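Local coordinates for protein ORF10 (Moritella marina, PDB 6RIW) that forms the ketosynthase-chain length factor didomain of a polyunsaturated fatty acid synthase, where it probably extends acyl chains by condensation on acyl carrier proteins, at residues Q25-Q30 with L389-I394; D152-H157 with N942-P947; N667-C672 with S841-I846. All blocks are in the same frame, centred on the assembly; numbering follows the deposited sequence.

Overall arrangement
The three contacts are well separated, with centres 45 to 51 Å apart and no atoms touching. Interaction 1, within the ketosynthase half, joins the end of helix 19-27 to the chain around strand 389-390. Interaction 2 brings the loop after helix 129-148 against the segment 942-947, far along the chain, so its segments alternate with those of interaction 1. Interaction 3 packs helix 668-682 on helix 841-854 inside the second ketosynthase-like unit, probably the chain length factor. It lies across the chain's centre from interaction 1 and is nested in the loop closed by interaction 2. Two contacts thus stay within single units, whereas interaction 2 returns the late chain to the first.

Interaction 1: Q25-Q30 with L389-I394; sequences QLLEQQ and LIPATI
The methyl CB of Ala-392 sits over one face of the Gln-29 side-chain amide, almost on the normal through CD, with Ala-392 CB to Gln-29 CD at 3.9 Å. The other flat group, the Pro-391 ring, presents its CB-CG edge to Leu-26, whose CB is 3.7 Å from Pro-391 CB, while Leu-27 CD2 hangs more loosely above one face at 4.5 Å from Pro-391 CG. Further along, Ile-394 holds CG1 between its backbone N and carbonyl carbon (chi1 70°), which leaves branch CG2 facing Gln-29, with Ile-394 CG2 to Gln-29 CB at 3.7 Å.

Between these apolar patches the polar link runs through water. Two waters donate to the carbonyl O of Leu-26: one also donates to Ala-392 O at 2.8 Å, and the other accepts from Ala-392 N at 2.8 Å. As Gln-29 N reaches the same Leu-26 O at 3.1 Å, three bonds grip this carbonyl at the helix end.

Gln-30 N closes back on Gln-25 O at 2.9 Å, and Gln-29 has a positive phi of 58°. Beyond the turn, Gln-30 O and Ile-394 N both bond to side chains of helix 363-366, namely Asn-365 and Ser-364. The arrangement is a Schellman motif ending helix 19-27 of the ketosynthase unit, its last turn packed and hydrated against the chain leaving strand 389-390.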
ATOM      1  N   GLN A  25     -15.293 -10.750  24.692  1.00 26.34           N
ATOM      2  CA  GLN A  25     -16.332  -9.993  24.004  1.00 25.32           C
ATOM      3  C   GLN A  25     -17.081 -10.866  23.002  1.00 22.73           C
ATOM      4  O   GLN A  25     -18.305 -10.742  22.853  1.00 23.40           O
ATOM      5  CB  GLN A  25     -15.724  -8.774  23.312  1.00 21.42           C
ATOM      6  CG  GLN A  25     -15.546  -7.612  24.273  1.00 25.64           C
ATOM      7  CD  GLN A  25     -14.604  -6.561  23.753  1.00 30.48           C
ATOM      8  OE1 GLN A  25     -14.391  -6.445  22.543  1.00 31.24           O
ATOM      9  NE2 GLN A  25     -14.016  -5.786  24.668  1.00 29.03           N
ATOM     10  N   LEU A  26     -16.359 -11.731  22.284  1.00 22.25           N
ATOM     11  CA  LEU A  26     -17.008 -12.659  21.362  1.00 22.13           C
ATOM     12  C   LEU A  26     -17.928 -13.617  22.105  1.00 25.98           C
ATOM     13  O   LEU A  26     -19.044 -13.911  21.640  1.00 25.71           O
ATOM     14  CB  LEU A  26     -15.954 -13.460  20.586  1.00 22.27           C
ATOM     15  CG  LEU A  26     -15.049 -12.620  19.679  1.00 21.82           C
ATOM     16  CD1 LEU A  26     -14.164 -13.529  18.841  1.00 23.13           C
ATOM     17  CD2 LEU A  26     -15.898 -11.763  18.786  1.00 20.36           C
ATOM     18  N   LEU A  27     -17.466 -14.134  23.247  1.00 25.69           N
ATOM     19  CA  LEU A  27     -18.276 -15.083  24.016  1.00 28.88           C
ATOM     20  C   LEU A  27     -19.554 -14.441  24.521  1.00 28.69           C
ATOM     21  O   LEU A  27     -20.575 -15.126  24.671  1.00 31.40           O
ATOM     22  CB  LEU A  27     -17.478 -15.639  25.195  1.00 25.25           C
ATOM     23  CG  LEU A  27     -16.184 -16.403  24.903  1.00 29.57           C
ATOM     24  CD1 LEU A  27     -15.528 -16.835  26.214  1.00 33.58           C
ATOM     25  CD2 LEU A  27     -16.483 -17.600  24.032  1.00 32.75           C
ATOM     26  N   GLU A  28     -19.515 -13.134  24.783  1.00 27.81           N
ATOM     27  CA  GLU A  28     -20.647 -12.363  25.272  1.00 30.59           C
ATOM     28  C   GLU A  28     -21.452 -11.717  24.151  1.00 28.68           C
ATOM     29  O   GLU A  28     -22.361 -10.935  24.442  1.00 29.18           O
ATOM     30  CB  GLU A  28     -20.164 -11.267  26.235  1.00 31.22           C
ATOM     31  CG  GLU A  28     -19.449 -11.767  27.485  1.00 27.56           C
ATOM     32  CD  GLU A  28     -18.865 -10.633  28.330  1.00 41.25           C
ATOM     33  OE1 GLU A  28     -19.141  -9.451  28.021  1.00 43.69           O
ATOM     34  OE2 GLU A  28     -18.132 -10.919  29.306  1.00 45.24           O
ATOM     35  N   GLN A  29     -21.113 -11.991  22.885  1.00 24.04           N
ATOM     36  CA  GLN A  29     -21.830 -11.445  21.731  1.00 26.35           C
ATOM     37  C   GLN A  29     -21.832  -9.919  21.741  1.00 26.54           C
ATOM     38  O   GLN A  29     -22.813  -9.277  21.360  1.00 24.76           O
ATOM     39  CB  GLN A  29     -23.256 -11.989  21.652  1.00 30.61           C
ATOM     40  CG  GLN A  29     -23.313 -13.492  21.652  1.00 28.35           C
ATOM     41  CD  GLN A  29     -24.691 -14.011  21.282  1.00 37.85           C
ATOM     42  OE1 GLN A  29     -25.366 -13.454  20.408  1.00 42.52           O
ATOM     43  NE2 GLN A  29     -25.115 -15.086  21.943  1.00 37.63           N
ATOM     44  N   GLN A  30     -20.709  -9.337  22.145  1.00 26.08           N
ATOM     45  CA  GLN A  30     -20.589  -7.886  22.211  1.00 25.48           C
ATOM     46  C   GLN A  30     -20.583  -7.267  20.817  1.00 28.75           C
ATOM     47  O   GLN A  30     -19.849  -7.713  19.930  1.00 27.94           O
ATOM     48  CB  GLN A  30     -19.304  -7.506  22.945  1.00 28.12           C
ATOM     49  CG  GLN A  30     -19.336  -6.138  23.584  1.00 32.58           C
ATOM     50  CD  GLN A  30     -20.155  -6.151  24.847  1.00 40.87           C
ATOM     51  OE1 GLN A  30     -20.065  -7.087  25.648  1.00 49.21           O
ATOM     52  NE2 GLN A  30     -20.975  -5.122  25.032  1.00 48.86           N
ATOM     53  N   LEU A 389     -14.099 -24.009  21.529  1.00 31.58           N
ATOM     54  CA  LEU A 389     -15.381 -23.314  21.532  1.00 28.60           C
ATOM     55  C   LEU A 389     -15.461 -22.389  20.328  1.00 31.89           C
ATOM     56  O   LEU A 389     -14.457 -21.797  19.927  1.00 30.19           O
ATOM     57  CB  LEU A 389     -15.586 -22.469  22.806  1.00 34.12           C
ATOM     58  CG  LEU A 389     -15.676 -23.164  24.161  1.00 37.97           C
ATOM     59  CD1 LEU A 389     -15.514 -22.156  25.303  1.00 34.83           C
ATOM     60  CD2 LEU A 389     -16.993 -23.914  24.269  1.00 31.55           C
ATOM     61  N   ILE A 390     -16.660 -22.253  19.770  1.00 28.23           N
ATOM     62  CA  ILE A 390     -16.879 -21.358  18.633  1.00 27.19           C
ATOM     63  C   ILE A 390     -17.857 -20.259  19.031  1.00 30.42           C
ATOM     64  O   ILE A 390     -19.023 -20.543  19.342  1.00 25.46           O
ATOM     65  CB  ILE A 390     -17.371 -22.134  17.401  1.00 27.57           C
ATOM     66  CG1 ILE A 390     -16.269 -23.087  16.918  1.00 26.95           C
ATOM     67  CG2 ILE A 390     -17.786 -21.160  16.307  1.00 27.68           C
ATOM     68  CD1 ILE A 390     -16.730 -24.099  15.887  1.00 29.35           C
ATOM     69  N   PRO A 391     -17.426 -19.000  19.046  1.00 30.47           N
ATOM     70  CA  PRO A 391     -18.341 -17.901  19.374  1.00 24.55           C
ATOM     71  C   PRO A 391     -19.389 -17.677  18.293  1.00 25.36           C
ATOM     72  O   PRO A 391     -19.252 -18.091  17.138  1.00 26.83           O
ATOM     73  CB  PRO A 391     -17.415 -16.680  19.500  1.00 27.20           C
ATOM     74  CG  PRO A 391     -16.021 -17.252  19.613  1.00 26.36           C
ATOM     75  CD  PRO A 391     -16.034 -18.554  18.885  1.00 24.94           C
ATOM     76  N   ALA A 392     -20.450 -16.985  18.688  1.00 26.22           N
ATOM     77  CA  ALA A 392     -21.544 -16.655  17.795  1.00 28.63           C
ATOM     78  C   ALA A 392     -21.144 -15.594  16.766  1.00 30.40           C
ATOM     79  O   ALA A 392     -20.250 -14.769  16.988  1.00 24.19           O
ATOM     80  CB  ALA A 392     -22.737 -16.133  18.595  1.00 31.18           C
ATOM     81  N   THR A 393     -21.843 -15.625  15.633  1.00 24.53           N
ATOM     82  CA  THR A 393     -21.988 -14.462  14.766  1.00 24.38           C
ATOM     83  C   THR A 393     -23.208 -13.697  15.268  1.00 29.93           C
ATOM     84  O   THR A 393     -24.294 -14.275  15.383  1.00 28.93           O
ATOM     85  CB  THR A 393     -22.173 -14.887  13.310  1.00 25.26           C
ATOM     86  OG1 THR A 393     -21.003 -15.579  12.847  1.00 23.53           O
ATOM     87  CG2 THR A 393     -22.463 -13.688  12.411  1.00 25.19           C
ATOM     88  N   ILE A 394     -23.033 -12.413  15.589  1.00 27.16           N
ATOM     89  CA  ILE A 394     -24.107 -11.644  16.210  1.00 26.40           C
ATOM     90  C   ILE A 394     -25.026 -11.054  15.145  1.00 26.98           C
ATOM     91  O   ILE A 394     -24.676 -10.957  13.966  1.00 25.27           O
ATOM     92  CB  ILE A 394     -23.548 -10.546  17.134  1.00 25.97           C
ATOM     93  CG1 ILE A 394     -22.869  -9.443  16.329  1.00 23.91           C
ATOM     94  CG2 ILE A 394     -22.588 -11.152  18.150  1.00 26.80           C
ATOM     95  CD1 ILE A 394     -22.581  -8.195  17.142  1.00 24.93           C
TER
HETATM   96  O   HOH W   1     -19.841 -13.055  19.188  1.00 26.07           O
HETATM   97  O   HOH W   2     -20.730 -16.079  21.372  1.00 26.47           O

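Interaction 2: D152-H157 with N942-P947; sequences DFQLTH and NKVNQP
Gln-154 and Val-944 form the tight part of the contact. The backbone N of Val-944 donates to Gln-154 OE1 at 2.9 Å, a fairly straight bond with 158° at the hydrogen, although the donor is tilted 28° out of the carbonyl plane. The Gln-154 chain runs extended beyond CG and crosses the valine at a slant, so that Val-944 CG2 rests on its flank, 3.7 Å from Gln-154 CB. The other valine branch, CG1, is anti to the carbonyl carbon (chi1 -63°) and meets Thr-156 CG2 at 3.9 Å.

A second close point is made by the backbones. His-157 N donates to Gln-946 O at 2.9 Å, and the same oxygen receives a CA-H...O contact from Thr-156 CA at 3.2 Å. Pro-947 CA returns such a contact to Leu-155 O at 3.4 Å. With Thr-156 and Pro-947 paired in this way, the two loops form a single beta bridge that does not grow into a sheet.

The looser side lies around the glutamine amide nitrogen. Gln-154 NE2 reaches Val-944 O through a water, which accepts from the amide and donates to the carbonyl, and Pro-947 CB only brushes NE2 at 4.0 Å. Lys-943 is exposed here: its CB and CG pass near Gln-154 OE1, while its bent chain carries the ammonium away.

Gln-608 bonds to backbone atoms of Asp-152, Gln-154 and Asn-942, while Gln-607 takes the side-chain amide of Asn-942 and the backbone N of Asn-945. His-157 ND1 accepts from Met-949 N, just beyond 942-947. Segment 152-157 thus lies between helix 129-148, where Leu-155 packs on His-138 and Val-141, and helix 597-608, to which 942-947 is fastened.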
ATOM      1  N   ASP A 152      -9.623  41.290   2.194  1.00 21.61           N
ATOM      2  CA  ASP A 152      -9.511  40.817   3.568  1.00 17.64           C
ATOM      3  C   ASP A 152     -10.231  39.493   3.796  1.00 17.57           C
ATOM      4  O   ASP A 152     -10.353  39.055   4.944  1.00 15.60           O
ATOM      5  CB  ASP A 152     -10.043  41.888   4.528  1.00 21.01           C
ATOM      6  CG  ASP A 152      -9.241  43.188   4.450  1.00 28.65           C
ATOM      7  OD1 ASP A 152      -7.993  43.136   4.288  1.00 31.72           O
ATOM      8  OD2 ASP A 152      -9.861  44.270   4.542  1.00 29.46           O
ATOM      9  N   PHE A 153     -10.738  38.854   2.743  1.00 16.25           N
ATOM     10  CA  PHE A 153     -11.270  37.510   2.906  1.00 16.17           C
ATOM     11  C   PHE A 153     -10.188  36.579   3.451  1.00 14.39           C
ATOM     12  O   PHE A 153      -9.021  36.667   3.059  1.00 16.84           O
ATOM     13  CB  PHE A 153     -11.793  36.957   1.580  1.00 15.60           C
ATOM     14  CG  PHE A 153     -12.278  35.544   1.695  1.00 16.03           C
ATOM     15  CD1 PHE A 153     -13.585  35.280   2.065  1.00 21.01           C
ATOM     16  CD2 PHE A 153     -11.417  34.475   1.489  1.00 17.04           C
ATOM     17  CE1 PHE A 153     -14.033  33.979   2.207  1.00 19.18           C
ATOM     18  CE2 PHE A 153     -11.872  33.168   1.638  1.00 17.61           C
ATOM     19  CZ  PHE A 153     -13.177  32.931   1.992  1.00 17.73           C
ATOM     20  N   GLN A 154     -10.578  35.688   4.362  1.00 12.28           N
ATOM     21  CA  GLN A 154      -9.664  34.696   4.921  1.00 15.44           C
ATOM     22  C   GLN A 154     -10.350  33.343   4.964  1.00 13.31           C
ATOM     23  O   GLN A 154     -11.430  33.209   5.541  1.00 15.42           O
ATOM     24  CB  GLN A 154      -9.224  35.049   6.343  1.00 15.44           C
ATOM     25  CG  GLN A 154      -8.289  36.208   6.486  1.00 17.11           C
ATOM     26  CD  GLN A 154      -7.985  36.417   7.948  1.00 20.77           C
ATOM     27  OE1 GLN A 154      -8.887  36.670   8.743  1.00 22.98           O
ATOM     28  NE2 GLN A 154      -6.734  36.267   8.320  1.00 22.46           N
ATOM     29  N   LEU A 155      -9.727  32.341   4.360  1.00 14.40           N
ATOM     30  CA  LEU A 155     -10.212  30.980   4.503  1.00 13.33           C
ATOM     31  C   LEU A 155      -9.766  30.396   5.839  1.00 13.23           C
ATOM     32  O   LEU A 155      -8.655  30.665   6.313  1.00 14.85           O
ATOM     33  CB  LEU A 155      -9.688  30.122   3.350  1.00 12.33           C
ATOM     34  CG  LEU A 155     -10.212  28.693   3.236  1.00 14.11           C
ATOM     35  CD1 LEU A 155     -11.689  28.684   2.923  1.00 13.34           C
ATOM     36  CD2 LEU A 155      -9.418  28.017   2.105  1.00 12.36           C
ATOM     37  N   THR A 156     -10.625  29.585   6.445  1.00 14.55           N
ATOM     38  CA  THR A 156     -10.239  28.909   7.678  1.00 14.19           C
ATOM     39  C   THR A 156      -9.483  27.615   7.370  1.00 14.77           C
ATOM     40  O   THR A 156      -9.680  26.994   6.321  1.00 14.52           O
ATOM     41  CB  THR A 156     -11.460  28.614   8.556  1.00 16.16           C
ATOM     42  OG1 THR A 156     -12.349  27.729   7.872  1.00 19.08           O
ATOM     43  CG2 THR A 156     -12.206  29.918   8.902  1.00 15.72           C
ATOM     44  N   HIS A 157      -8.599  27.221   8.291  1.00 12.75           N
ATOM     45  CA  HIS A 157      -7.901  25.942   8.155  1.00 15.09           C
ATOM     46  C   HIS A 157      -8.889  24.765   8.199  1.00 15.38           C
ATOM     47  O   HIS A 157      -9.935  24.817   8.854  1.00 12.44           O
ATOM     48  CB  HIS A 157      -6.828  25.821   9.254  1.00 14.69           C
ATOM     49  CG  HIS A 157      -5.683  24.919   8.903  1.00 17.08           C
ATOM     50  ND1 HIS A 157      -4.639  25.316   8.100  1.00 17.91           N
ATOM     51  CD2 HIS A 157      -5.413  23.643   9.262  1.00 18.10           C
ATOM     52  CE1 HIS A 157      -3.775  24.326   7.977  1.00 18.18           C
ATOM     53  NE2 HIS A 157      -4.223  23.298   8.672  1.00 15.72           N
ATOM     54  N   ASN A 942     -14.426  40.796   9.867  1.00 15.47           N
ATOM     55  CA  ASN A 942     -13.677  40.318  11.024  1.00 15.47           C
ATOM     56  C   ASN A 942     -12.584  39.351  10.573  1.00 19.01           C
ATOM     57  O   ASN A 942     -12.738  38.633   9.589  1.00 16.29           O
ATOM     58  CB  ASN A 942     -14.571  39.574  12.020  1.00 15.70           C
ATOM     59  CG  ASN A 942     -15.890  40.245  12.257  1.00 19.27           C
ATOM     60  OD1 ASN A 942     -15.949  41.446  12.513  1.00 19.25           O
ATOM     61  ND2 ASN A 942     -16.966  39.460  12.191  1.00 16.24           N
ATOM     62  N   LYS A 943     -11.482  39.323  11.314  1.00 17.50           N
ATOM     63  CA  LYS A 943     -10.497  38.268  11.095  1.00 20.23           C
ATOM     64  C   LYS A 943     -11.066  36.927  11.551  1.00 21.49           C
ATOM     65  O   LYS A 943     -11.799  36.852  12.545  1.00 19.38           O
ATOM     66  CB  LYS A 943      -9.200  38.589  11.839  1.00 20.83           C
ATOM     67  CG  LYS A 943      -8.475  39.820  11.301  1.00 25.83           C
ATOM     68  CD  LYS A 943      -6.964  39.616  11.308  1.00 38.84           C
ATOM     69  CE  LYS A 943      -6.269  40.710  12.108  1.00 37.34           C
ATOM     70  NZ  LYS A 943      -6.710  42.058  11.654  1.00 38.52           N
ATOM     71  N   VAL A 944     -10.751  35.854  10.802  1.00 18.17           N
ATOM     72  CA  VAL A 944     -11.160  34.525  11.245  1.00 17.44           C
ATOM     73  C   VAL A 944     -10.305  34.092  12.427  1.00 17.69           C
ATOM     74  O   VAL A 944      -9.181  34.568  12.649  1.00 17.83           O
ATOM     75  CB  VAL A 944     -11.076  33.476  10.123  1.00 18.03           C
ATOM     76  CG1 VAL A 944     -12.023  33.838   9.010  1.00 17.57           C
ATOM     77  CG2 VAL A 944      -9.639  33.378   9.615  1.00 16.57           C
ATOM     78  N   ASN A 945     -10.838  33.137  13.168  1.00 18.11           N
ATOM     79  CA  ASN A 945     -10.134  32.638  14.338  1.00 22.03           C
ATOM     80  C   ASN A 945      -8.932  31.779  13.954  1.00 19.60           C
ATOM     81  O   ASN A 945      -7.870  31.867  14.583  1.00 18.01           O
ATOM     82  CB  ASN A 945     -11.104  31.841  15.200  1.00 20.20           C
ATOM     83  CG  ASN A 945     -10.516  31.503  16.541  1.00 23.79           C
ATOM     84  OD1 ASN A 945     -10.033  32.389  17.264  1.00 21.12           O
ATOM     85  ND2 ASN A 945     -10.520  30.210  16.880  1.00 22.87           N
ATOM     86  N   GLN A 946      -9.077  30.943  12.928  1.00 18.43           N
ATOM     87  CA  GLN A 946      -8.008  30.025  12.520  1.00 18.41           C
ATOM     88  C   GLN A 946      -7.821  30.098  11.012  1.00 15.21           C
ATOM     89  O   GLN A 946      -8.461  29.351  10.265  1.00 17.84           O
ATOM     90  CB  GLN A 946      -8.309  28.594  12.958  1.00 18.93           C
ATOM     91  CG  GLN A 946      -7.148  27.635  12.704  1.00 21.80           C
ATOM     92  CD  GLN A 946      -5.826  28.170  13.213  1.00 23.44           C
ATOM     93  OE1 GLN A 946      -5.040  28.769  12.467  1.00 24.02           O
ATOM     94  NE2 GLN A 946      -5.575  27.967  14.496  1.00 25.22           N
ATOM     95  N   PRO A 947      -6.963  30.986  10.534  1.00 17.69           N
ATOM     96  CA  PRO A 947      -6.701  31.066   9.093  1.00 15.65           C
ATOM     97  C   PRO A 947      -5.838  29.889   8.651  1.00 18.97           C
ATOM     98  O   PRO A 947      -5.304  29.142   9.474  1.00 16.45           O
ATOM     99  CB  PRO A 947      -5.961  32.391   8.942  1.00 20.11           C
ATOM    100  CG  PRO A 947      -5.284  32.585  10.273  1.00 25.75           C
ATOM    101  CD  PRO A 947      -6.136  31.929  11.311  1.00 19.40           C
TER
HETATM  102  O   HOH W   3      -7.044  35.652  11.308  1.00 19.97           O

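Interaction 3: N667-C672 with S841-I846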
ATOM      1  N   ASN A 667      13.361   1.349  -1.693  1.00 10.89           N
ATOM      2  CA  ASN A 667      13.679  -0.055  -1.934  1.00 12.60           C
ATOM      3  C   ASN A 667      12.460  -0.900  -2.319  1.00 11.36           C
ATOM      4  O   ASN A 667      12.547  -2.133  -2.332  1.00 10.99           O
ATOM      5  CB  ASN A 667      14.393  -0.642  -0.711  1.00 14.49           C
ATOM      6  CG  ASN A 667      15.872  -0.242  -0.669  1.00 16.79           C
ATOM      7  OD1 ASN A 667      16.531  -0.167  -1.706  1.00 18.08           O
ATOM      8  ND2 ASN A 667      16.372   0.080   0.514  1.00 21.29           N
ATOM      9  N   SER A 668      11.340  -0.273  -2.680  1.00 10.23           N
ATOM     10  CA  SER A 668      10.146  -1.040  -3.038  1.00 10.87           C
ATOM     11  C   SER A 668      10.423  -2.073  -4.137  1.00 10.19           C
ATOM     12  O   SER A 668      10.019  -3.236  -4.027  1.00 11.50           O
ATOM     13  CB  SER A 668       9.042  -0.088  -3.503  1.00  9.41           C
ATOM     14  OG  SER A 668       8.581   0.749  -2.450  1.00  9.30           O
ATOM     15  N   VAL A 669      11.079  -1.657  -5.223  1.00 11.32           N
ATOM     16  CA  VAL A 669      11.302  -2.572  -6.344  1.00  9.18           C
ATOM     17  C   VAL A 669      12.238  -3.708  -5.950  1.00 11.29           C
ATOM     18  O   VAL A 669      12.031  -4.862  -6.346  1.00 10.79           O
ATOM     19  CB  VAL A 669      11.838  -1.810  -7.570  1.00 10.32           C
ATOM     20  CG1 VAL A 669      12.323  -2.816  -8.656  1.00 11.94           C
ATOM     21  CG2 VAL A 669      10.756  -0.898  -8.158  1.00  9.89           C
ATOM     22  N   TYR A 670      13.288  -3.414  -5.176  1.00 11.11           N
ATOM     23  CA  TYR A 670      14.205  -4.483  -4.784  1.00 10.69           C
ATOM     24  C   TYR A 670      13.542  -5.478  -3.830  1.00 12.03           C
ATOM     25  O   TYR A 670      13.824  -6.678  -3.902  1.00 12.74           O
ATOM     26  CB  TYR A 670      15.484  -3.868  -4.182  1.00 12.20           C
ATOM     27  CG  TYR A 670      16.185  -2.892  -5.122  1.00 11.34           C
ATOM     28  CD1 TYR A 670      16.179  -3.094  -6.494  1.00 13.95           C
ATOM     29  CD2 TYR A 670      16.833  -1.757  -4.637  1.00 13.56           C
ATOM     30  CE1 TYR A 670      16.811  -2.200  -7.371  1.00 12.01           C
ATOM     31  CE2 TYR A 670      17.470  -0.856  -5.510  1.00 16.86           C
ATOM     32  CZ  TYR A 670      17.457  -1.091  -6.864  1.00 14.49           C
ATOM     33  OH  TYR A 670      18.088  -0.196  -7.715  1.00 15.53           O
ATOM     34  N   ARG A 671      12.634  -5.024  -2.956  1.00 10.90           N
ATOM     35  CA  ARG A 671      11.858  -5.993  -2.182  1.00 10.26           C
ATOM     36  C   ARG A 671      10.951  -6.844  -3.076  1.00 11.15           C
ATOM     37  O   ARG A 671      10.700  -8.013  -2.756  1.00 12.04           O
ATOM     38  CB  ARG A 671      11.032  -5.297  -1.096  1.00 12.70           C
ATOM     39  CG  ARG A 671      11.872  -4.652   0.029  1.00 12.97           C
ATOM     40  CD  ARG A 671      12.568  -5.681   0.945  1.00 17.36           C
ATOM     41  NE  ARG A 671      13.311  -5.014   2.024  1.00 17.24           N
ATOM     42  CZ  ARG A 671      14.164  -5.633   2.846  1.00 21.73           C
ATOM     43  NH1 ARG A 671      14.786  -4.941   3.800  1.00 18.20           N
ATOM     44  NH2 ARG A 671      14.390  -6.944   2.722  1.00 18.59           N
ATOM     45  N   CYS A 672      10.434  -6.285  -4.177  1.00 12.03           N
ATOM     46  CA  CYS A 672       9.658  -7.093  -5.127  1.00 11.59           C
ATOM     47  C   CYS A 672      10.519  -8.155  -5.787  1.00 11.48           C
ATOM     48  O   CYS A 672      10.054  -9.276  -6.047  1.00 12.38           O
ATOM     49  CB  CYS A 672       9.043  -6.207  -6.216  1.00 10.61           C
ATOM     50  SG  CYS A 672       7.657  -5.187  -5.666  1.00 13.57           S
ATOM     51  N   SER A 841      12.294   4.081  -8.167  1.00 11.64           N
ATOM     52  CA  SER A 841      13.694   4.305  -8.547  1.00 11.51           C
ATOM     53  C   SER A 841      14.453   3.002  -8.779  1.00 11.83           C
ATOM     54  O   SER A 841      15.374   2.962  -9.601  1.00 11.56           O
ATOM     55  CB  SER A 841      14.432   5.132  -7.483  1.00 13.10           C
ATOM     56  OG  SER A 841      14.289   4.549  -6.198  1.00 15.25           O
ATOM     57  N   GLY A 842      14.119   1.940  -8.049  1.00 11.85           N
ATOM     58  CA  GLY A 842      14.780   0.662  -8.308  1.00 12.35           C
ATOM     59  C   GLY A 842      14.527   0.129  -9.706  1.00 12.83           C
ATOM     60  O   GLY A 842      15.400  -0.529 -10.293  1.00 11.89           O
ATOM     61  N   MET A 843      13.344   0.403 -10.263  1.00  8.70           N
ATOM     62  CA  MET A 843      13.041  -0.069 -11.615  1.00 12.48           C
ATOM     63  C   MET A 843      13.856   0.685 -12.668  1.00 12.96           C
ATOM     64  O   MET A 843      14.366   0.072 -13.615  1.00 11.64           O
ATOM     65  CB  MET A 843      11.542   0.058 -11.898  1.00 11.51           C
ATOM     66  CG  MET A 843      11.059  -0.715 -13.124  1.00 14.82           C
ATOM     67  SD  MET A 843      11.391  -2.484 -13.017  1.00 18.87           S
ATOM     68  CE  MET A 843      10.175  -2.955 -11.762  1.00 14.90           C
ATOM     69  N   ALA A 844      13.998   2.008 -12.525  1.00 10.30           N
ATOM     70  CA  ALA A 844      14.854   2.753 -13.442  1.00 11.64           C
ATOM     71  C   ALA A 844      16.273   2.190 -13.472  1.00 11.52           C
ATOM     72  O   ALA A 844      16.864   2.038 -14.551  1.00 12.59           O
ATOM     73  CB  ALA A 844      14.896   4.241 -13.059  1.00 11.16           C
ATOM     74  N   SER A 845      16.845   1.895 -12.301  1.00 10.46           N
ATOM     75  CA  SER A 845      18.212   1.366 -12.252  1.00 12.18           C
ATOM     76  C   SER A 845      18.308  -0.016 -12.884  1.00 13.74           C
ATOM     77  O   SER A 845      19.284  -0.320 -13.585  1.00 12.45           O
ATOM     78  CB  SER A 845      18.699   1.281 -10.810  1.00 14.09           C
ATOM     79  OG  SER A 845      18.680   2.547 -10.193  1.00 18.33           O
ATOM     80  N   ILE A 846      17.347  -0.890 -12.580  1.00 13.12           N
ATOM     81  CA  ILE A 846      17.378  -2.245 -13.139  1.00 12.06           C
ATOM     82  C   ILE A 846      17.257  -2.192 -14.652  1.00 12.02           C
ATOM     83  O   ILE A 846      17.990  -2.882 -15.380  1.00 13.52           O
ATOM     84  CB  ILE A 846      16.270  -3.107 -12.509  1.00 10.49           C
ATOM     85  CG1 ILE A 846      16.677  -3.517 -11.086  1.00 12.76           C
ATOM     86  CG2 ILE A 846      15.993  -4.361 -13.386  1.00 15.52           C
ATOM     87  CD1 ILE A 846      15.558  -4.251 -10.289  1.00 11.44           C
TER
HETATM   88  O   HOH W   4      11.923   1.273  -5.955  1.00 13.37           O
HETATM   89  O   HOH W   5      19.478   1.981  -6.980  1.00 26.14           O
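Tyr-670 reaches across to Gly-842, Ser-845 and Ile-846. Its CB is still beside its own helix, and chi1 of -57° sets CG anti to the carbonyl carbon, from where the ring advances. Along one side of it, CD1 and then CE1 pass Ile-846, whose methyl CD1 lies at the ring edge, 3.8 Å from Tyr-670 CE1. CE1 also meets Gly-842 O, and CZ approaches Gly-842 CA at 3.5 Å. At the tip, Tyr-670 OH touches Ser-845 CB at 3.5 Å and forms a 2.7 Å hydrogen bond to a water in the ring plane; that water has a weak link to Ser-845 OG.

Val-669 fills the adjoining space. Its CG1 meets Met-843 CE at 3.8 Å and Ile-846 CD1 at 3.9 Å, while CG2 lies against the backbone at Met-843 N. The methionine is bent at chi2 and chi3, which brings its methyl back to the valine, and the two side chains cross at nearly a right angle. Because Gly-842 has no side chain, valine and tyrosine can settle directly on its backbone; the axes of 668-672 and 841-846 come within 8.3 Å, with their N-to-C directions 69° apart.

Near both helix starts, the amides Val-669 N and Gly-842 N donate to one shared water. Strands 687-694 and 876-884 flank the pair, through Ala-692 and Leu-880 among others. This is consistent with the central helix layer of the thiolase fold, in whose ketosynthases the corresponding first helix follows the active-site cysteine.

All six touching residues are buried and their direct contacts are van der Waals, so the join depends on shape; its polar links pass through water, and the helix N-termini may polarise the one shared by the Val-669 and Gly-842 amides.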